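Local structure of amino acid ABC transporter, binding protein (Thermus thermophilus, 3VV5) at residues V26-F29 against E30-K33; G132-T135 against A136-Q140; A237-M240 against Q241-T244. The protein binds the lysine analogue S-(2-aminoethyl)-L-cysteine (l-thialysine), consistent with a role as the substrate-binding component of an amino acid ABC transporter. All blocks are in the same frame, centred on the assembly; numbering follows the deposited sequence.

The three contacts are local turns in series along the chain. Contact 1 opens helix 29-35, contact 2 lies in the connection from strand 120-129 to strand 143-147, and contact 3 joins helix 226-242 to helix 244-253. Contacts 1 and 3 have centres about 23 Å apart and are both connected with helix 226-242: Phe29 and Ile32 pack on its earlier part, while contact 3 covers its last turn and the junction that follows. Contact 2 lies across the chain's centre, about 48 Å from contact 1 and 40 Å from contact 3 between centres. This separation is consistent with the two-lobed fold of solute-binding proteins; no residue of the three contacts lines the l-thialysine pocket.

Contact 1: V26-F29 against E30-K33; sequences VRSF and EEIK
Ile32 lays its CG1 over one face of the Arg27 guanidinium, displaced toward the rim, with CG1 3.6 Å from Arg27 CZ. The two side chains cross at about a right angle. A bend at chi3 (-71°) folds the arginine back over the isoleucine, and its charged end continues to a salt bridge with Asp97. One bond further along the same branch, Ile32 CD1 lies 3.3 Å from Arg27 O. On another side of the turn, Phe29 holds CG anti to its backbone N (chi1 176°), which sets its ring alongside Lys33, both pointing the same way. Ring atom Phe29 CZ is 4.1 Å from Lys33 CG, while Lys33 NZ continues to the carbonyls of Leu73 and Gly74. Between these two pairs, Ser28 and Glu31 form a capping box at the start of helix 29-35, with Ser28 as N-cap. Glu31 N donates to Ser28 OG at 3.3 Å, and in return Ser28 N donates to Glu31 OE1 at 3.1 Å, approaching from well above the carboxylate plane (71°). A weak bond from Ser28 OG to Glu31 OE2, 2.8 Å long, ties the hydroxyl to the second oxygen. The helical ladder then begins with Ile32 N to Ser28 O at 3.0 Å and Lys33 N to Phe29 O at 2.8 Å. Phe29 rests on Ala231 and Arg234, and Ile32 on Leu228, all of helix 226-242.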
loop_
_atom_site.group_PDB
_atom_site.type_symbol
_atom_site.label_atom_id
_atom_site.label_comp_id
_atom_site.label_asym_id
_atom_site.label_seq_id
_atom_site.Cartn_x
_atom_site.Cartn_y
_atom_site.Cartn_z
ATOM N N VAL A 26 17.167 -4.534 -14.921
ATOM C CA VAL A 26 17.096 -5.226 -13.629
ATOM C C VAL A 26 18.532 -5.292 -13.086
ATOM O O VAL A 26 19.406 -5.905 -13.702
ATOM C CB VAL A 26 16.449 -6.627 -13.756
ATOM C CG1 VAL A 26 16.287 -7.299 -12.384
ATOM C CG2 VAL A 26 15.098 -6.541 -14.464
ATOM N N ARG A 27 18.785 -4.626 -11.961
ATOM C CA ARG A 27 20.136 -4.531 -11.421
ATOM C C ARG A 27 20.285 -5.370 -10.155
ATOM O O ARG A 27 19.440 -5.330 -9.272
ATOM C CB ARG A 27 20.512 -3.077 -11.115
ATOM C CG ARG A 27 20.278 -2.053 -12.235
ATOM C CD ARG A 27 20.988 -0.721 -11.913
ATOM N NE ARG A 27 20.329 0.001 -10.827
ATOM C CZ ARG A 27 20.908 0.922 -10.057
ATOM N NH1 ARG A 27 20.207 1.518 -9.100
ATOM N NH2 ARG A 27 22.185 1.253 -10.231
ATOM N N SER A 28 21.378 -6.121 -10.068
ATOM C CA SER A 28 21.693 -6.870 -8.855
ATOM C C SER A 28 22.147 -5.905 -7.764
ATOM O O SER A 28 22.503 -4.755 -8.049
ATOM C CB SER A 28 22.820 -7.853 -9.139
ATOM O OG SER A 28 24.036 -7.129 -9.152
ATOM N N PHE A 29 22.178 -6.390 -6.523
ATOM C CA PHE A 29 22.547 -5.553 -5.385
ATOM C C PHE A 29 23.957 -4.976 -5.510
ATOM O O PHE A 29 24.193 -3.804 -5.192
ATOM C CB PHE A 29 22.427 -6.322 -4.062
ATOM C CG PHE A 29 22.879 -5.520 -2.875
ATOM C CD1 PHE A 29 22.170 -4.393 -2.478
ATOM C CD2 PHE A 29 24.042 -5.864 -2.185
ATOM C CE1 PHE A 29 22.600 -3.604 -1.398
ATOM C CE2 PHE A 29 24.482 -5.110 -1.103
ATOM C CZ PHE A 29 23.761 -3.964 -0.708
ATOM N N GLU A 30 24.890 -5.829 -5.929
ATOM C CA GLU A 30 26.275 -5.436 -6.172
ATOM C C GLU A 30 26.370 -4.266 -7.197
ATOM O O GLU A 30 27.089 -3.273 -6.982
ATOM C CB GLU A 30 27.124 -6.674 -6.563
ATOM C CG GLU A 30 26.400 -7.806 -7.407
ATOM C CD GLU A 30 26.032 -9.086 -6.603
ATOM O OE1 GLU A 30 26.898 -9.633 -5.886
ATOM O OE2 GLU A 30 24.889 -9.573 -6.707
ATOM N N GLU A 31 25.595 -4.363 -8.266
ATOM C CA GLU A 31 25.483 -3.293 -9.266
ATOM C C GLU A 31 24.883 -1.992 -8.721
ATOM O O GLU A 31 25.395 -0.916 -8.998
ATOM C CB GLU A 31 24.685 -3.771 -10.465
ATOM C CG GLU A 31 25.466 -4.738 -11.342
ATOM C CD GLU A 31 24.619 -5.883 -11.854
ATOM O OE1 GLU A 31 23.486 -5.625 -12.328
ATOM O OE2 GLU A 31 25.094 -7.044 -11.773
ATOM N N ILE A 32 23.806 -2.104 -7.947
ATOM C CA ILE A 32 23.202 -0.948 -7.281
ATOM C C ILE A 32 24.224 -0.322 -6.330
ATOM O O ILE A 32 24.448 0.872 -6.365
ATOM C CB ILE A 32 21.880 -1.347 -6.569
ATOM C CG1 ILE A 32 20.825 -1.725 -7.623
ATOM C CG2 ILE A 32 21.369 -0.213 -5.682
ATOM C CD1 ILE A 32 19.769 -2.742 -7.193
ATOM N N LYS A 33 24.873 -1.154 -5.526
ATOM C CA LYS A 33 25.923 -0.732 -4.598
ATOM C C LYS A 33 26.961 0.229 -5.209
ATOM O O LYS A 33 27.204 1.331 -4.706
ATOM C CB LYS A 33 26.648 -1.972 -4.089
ATOM C CG LYS A 33 26.900 -2.070 -2.598
ATOM C CD LYS A 33 27.497 -0.816 -1.970
ATOM C CE LYS A 33 26.417 -0.052 -1.219
ATOM N NZ LYS A 33 26.935 0.574 0.023
#

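Contact 2: G132-T135 against A136-Q140; sequences GPRT and AKDLQ
The carboxylate of Asp138 is met in two different ways by the backbone of 134-135. Arg134 N donates to Asp138 OD2 through the anti lone pair, the one turned away from OD1, in a short and fairly straight bond of 2.7 Å (164° at the hydrogen). Thr135 N reaches the same Asp138 OD2 from above the carboxylate plane, 55° out of it, at a longer 3.3 Å. On that same side of the plane lies Thr135 OG1, placed over the carboxylate carbon at 3.2 Å from Asp138 CG. The threonine has OG1 between its backbone N and carbonyl carbon (chi1 58°), a setting that also turns the hydroxyl oxygen toward the start of the 3-10 segment 137-139. There Thr135 OG1 accepts from Asp138 N at 3.2 Å, and the same N-H makes a weak bond to Thr135 O at 3.0 Å. Threonine and aspartate, three residues apart, thus exchange side-chain-to-backbone bonds in both directions. Beneath this polar layer, Pro133 and Leu139 cross at about a right angle, with Pro133 CB 3.6 Å from Leu139 CD2, and both rest on Thr185 of strand 185-189. Ala136 N leaves the turn to bond Glu210, so the connection is tied to strand 206-222 of the same sheet. Putting an alanine in place of Asp138 would probably leave the amides of Arg134 and Thr135 without their shared acceptor and let the loop shift against the 3-10 turn. Two N-H groups converge on Asp138 OD2, and this would probably favour the ionised carboxylate; the Arg134 guanidinium, its NE 5.8 Å from Asp138 OD2, can add only a longer-range attraction.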
loop_
_atom_site.group_PDB
_atom_site.type_symbol
_atom_site.label_atom_id
_atom_site.label_comp_id
_atom_site.label_asym_id
_atom_site.label_seq_id
_atom_site.Cartn_x
_atom_site.Cartn_y
_atom_site.Cartn_z
ATOM N N GLY A 132 -25.053 3.356 6.644
ATOM C CA GLY A 132 -24.771 2.672 5.393
ATOM C C GLY A 132 -24.369 1.232 5.662
ATOM O O GLY A 132 -24.421 0.779 6.801
ATOM N N PRO A 133 -23.965 0.504 4.613
ATOM C CA PRO A 133 -23.638 -0.910 4.725
ATOM C C PRO A 133 -22.490 -1.181 5.691
ATOM O O PRO A 133 -21.490 -0.446 5.699
ATOM C CB PRO A 133 -23.247 -1.287 3.301
ATOM C CG PRO A 133 -23.987 -0.315 2.454
ATOM C CD PRO A 133 -23.936 0.961 3.210
ATOM N N ARG A 134 -22.649 -2.219 6.509
ATOM C CA ARG A 134 -21.607 -2.630 7.437
ATOM C C ARG A 134 -20.896 -3.925 7.074
ATOM O O ARG A 134 -19.737 -4.097 7.438
ATOM C CB ARG A 134 -22.154 -2.758 8.859
ATOM C CG ARG A 134 -22.593 -1.431 9.467
ATOM C CD ARG A 134 -23.570 -1.698 10.617
ATOM N NE ARG A 134 -22.882 -2.217 11.795
ATOM C CZ ARG A 134 -23.491 -2.787 12.831
ATOM N NH1 ARG A 134 -24.808 -2.943 12.846
ATOM N NH2 ARG A 134 -22.770 -3.210 13.858
ATOM N N THR A 135 -21.584 -4.832 6.389
ATOM C CA THR A 135 -21.032 -6.151 6.100
ATOM C C THR A 135 -21.066 -6.460 4.608
ATOM O O THR A 135 -21.737 -5.768 3.843
ATOM C CB THR A 135 -21.844 -7.247 6.794
ATOM O OG1 THR A 135 -23.200 -7.156 6.338
ATOM C CG2 THR A 135 -21.789 -7.090 8.308
ATOM N N ALA A 136 -20.381 -7.524 4.201
ATOM C CA ALA A 136 -20.415 -7.966 2.806
ATOM C C ALA A 136 -21.849 -8.259 2.360
ATOM O O ALA A 136 -22.224 -7.940 1.233
ATOM C CB ALA A 136 -19.532 -9.195 2.606
ATOM N N LYS A 137 -22.636 -8.874 3.246
ATOM C CA LYS A 137 -24.045 -9.195 2.958
ATOM C C LYS A 137 -24.823 -7.907 2.652
ATOM O O LYS A 137 -25.673 -7.880 1.753
ATOM C CB LYS A 137 -24.676 -9.953 4.149
ATOM C CG LYS A 137 -26.081 -10.521 3.900
ATOM C CD LYS A 137 -26.825 -10.750 5.232
ATOM C CE LYS A 137 -28.250 -11.276 5.030
ATOM N NZ LYS A 137 -29.130 -10.370 4.215
ATOM N N ASP A 138 -24.506 -6.844 3.390
ATOM C CA ASP A 138 -25.173 -5.536 3.250
ATOM C C ASP A 138 -24.968 -4.890 1.872
ATOM O O ASP A 138 -25.673 -3.935 1.513
ATOM C CB ASP A 138 -24.634 -4.542 4.295
ATOM C CG ASP A 138 -25.220 -4.723 5.676
ATOM O OD1 ASP A 138 -26.148 -5.545 5.865
ATOM O OD2 ASP A 138 -24.734 -4.010 6.594
ATOM N N LEU A 139 -23.976 -5.377 1.126
ATOM C CA LEU A 139 -23.588 -4.766 -0.155
ATOM C C LEU A 139 -24.441 -5.205 -1.346
ATOM O O LEU A 139 -24.317 -4.661 -2.445
ATOM C CB LEU A 139 -22.098 -4.984 -0.442
ATOM C CG LEU A 139 -21.098 -4.331 0.530
ATOM C CD1 LEU A 139 -19.666 -4.591 0.117
ATOM C CD2 LEU A 139 -21.324 -2.860 0.689
ATOM N N GLN A 140 -25.315 -6.179 -1.121
ATOM C CA GLN A 140 -26.294 -6.581 -2.140
ATOM C C GLN A 140 -27.142 -5.392 -2.617
ATOM O O GLN A 140 -27.797 -4.734 -1.821
ATOM C CB GLN A 140 -27.174 -7.720 -1.599
ATOM C CG GLN A 140 -26.359 -8.981 -1.342
ATOM C CD GLN A 140 -27.156 -10.138 -0.771
ATOM O OE1 GLN A 140 -28.161 -10.568 -1.343
ATOM N NE2 GLN A 140 -26.685 -10.676 0.354
#

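Contact 3: A237-M240 against Q241-T244; sequences AELM and QDGT
Leu239 keeps CG anti to its carbonyl carbon (chi1 -58°) and Thr244 keeps CG2 anti to its backbone N, and these two settings bring Thr244 CG2 to 4.1 Å from Leu239 CD1. The side chains cross obliquely, and CD2 is almost as near to the same methyl. Asp242 turns differently: a chi1 of 75° puts Asp242 CG between its own N and carbonyl carbon and folds the carboxylate back over the last turn, with CG 3.2 Å from Glu238 O. Asp242 OD1 accepts from Thr244 N at 2.9 Å, the donor arriving nearly along the C-O axis. This is an Asx turn in the junction between helix 226-242 and helix 244-253. Gly243, between the two partners of that bond, takes a positive phi of 100°; there a CB would press on the carbonyl O of Asp242. Gly243 is also the N-cap residue of the second helix. Helical i to i+4 bonds persist here: Gln241 N to Ala237 O at 3.1 Å and Asp242 N to Glu238 O at 3.0 Å. The other carboxylate oxygen, Asp242 OD2, forms a salt bridge with Arg72, which also makes a long, weak ion pair with Glu238. Helix 61-72, to which Arg72 belongs, covers the apolar side: Leu239 packs on Leu65, Ala68 and Ile69, and Thr244 on Ala68.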
loop_
_atom_site.group_PDB
_atom_site.type_symbol
_atom_site.label_atom_id
_atom_site.label_comp_id
_atom_site.label_asym_id
_atom_site.label_seq_id
_atom_site.Cartn_x
_atom_site.Cartn_y
_atom_site.Cartn_z
ATOM N N ALA A 237 14.860 -7.156 8.197
ATOM C CA ALA A 237 15.035 -7.930 9.422
ATOM C C ALA A 237 15.927 -7.193 10.427
ATOM O O ALA A 237 15.631 -7.181 11.626
ATOM C CB ALA A 237 15.589 -9.322 9.121
ATOM N N GLU A 238 16.969 -6.537 9.929
ATOM C CA GLU A 238 17.846 -5.699 10.777
ATOM C C GLU A 238 17.111 -4.499 11.391
ATOM O O GLU A 238 17.336 -4.160 12.567
ATOM C CB GLU A 238 19.101 -5.261 10.008
ATOM C CG GLU A 238 20.103 -6.439 9.791
ATOM C CD GLU A 238 21.260 -6.148 8.829
ATOM O OE1 GLU A 238 21.215 -5.134 8.112
ATOM O OE2 GLU A 238 22.229 -6.953 8.784
ATOM N N LEU A 239 16.225 -3.866 10.617
ATOM C CA LEU A 239 15.432 -2.730 11.126
ATOM C C LEU A 239 14.438 -3.145 12.203
ATOM O O LEU A 239 14.165 -2.388 13.143
ATOM C CB LEU A 239 14.665 -2.016 10.000
ATOM C CG LEU A 239 15.422 -1.421 8.813
ATOM C CD1 LEU A 239 14.567 -0.421 8.045
ATOM C CD2 LEU A 239 16.687 -0.782 9.230
ATOM N N MET A 240 13.877 -4.340 12.053
ATOM C CA MET A 240 12.962 -4.851 13.060
ATOM C C MET A 240 13.695 -5.182 14.363
ATOM O O MET A 240 13.156 -4.976 15.453
ATOM C CB MET A 240 12.201 -6.053 12.523
ATOM C CG MET A 240 11.117 -5.666 11.545
ATOM S SD MET A 240 10.314 -7.144 10.916
ATOM C CE MET A 240 9.176 -7.504 12.229
ATOM N N GLN A 241 14.922 -5.660 14.255
ATOM C CA GLN A 241 15.712 -6.012 15.441
ATOM C C GLN A 241 16.256 -4.776 16.188
ATOM O O GLN A 241 16.223 -4.725 17.421
ATOM C CB GLN A 241 16.841 -6.999 15.070
ATOM C CG GLN A 241 18.151 -6.806 15.860
ATOM C CD GLN A 241 18.985 -8.072 16.062
ATOM O OE1 GLN A 241 19.781 -8.146 17.003
ATOM N NE2 GLN A 241 18.823 -9.058 15.181
ATOM N N ASP A 242 16.729 -3.772 15.453
ATOM C CA ASP A 242 17.494 -2.693 16.071
ATOM C C ASP A 242 16.665 -1.528 16.611
ATOM O O ASP A 242 17.222 -0.550 17.130
ATOM C CB ASP A 242 18.620 -2.216 15.134
ATOM C CG ASP A 242 18.122 -1.364 13.964
ATOM O OD1 ASP A 242 16.942 -0.942 13.955
ATOM O OD2 ASP A 242 18.942 -1.111 13.046
ATOM N N GLY A 243 15.341 -1.617 16.466
ATOM C CA GLY A 243 14.451 -0.593 16.995
ATOM C C GLY A 243 13.939 0.411 15.976
ATOM O O GLY A 243 12.994 1.141 16.260
ATOM N N THR A 244 14.568 0.464 14.802
ATOM C CA THR A 244 14.178 1.411 13.765
ATOM C C THR A 244 12.746 1.166 13.298
ATOM O O THR A 244 11.956 2.103 13.155
ATOM C CB THR A 244 15.131 1.358 12.544
ATOM O OG1 THR A 244 16.369 2.008 12.881
ATOM C CG2 THR A 244 14.513 2.064 11.342
#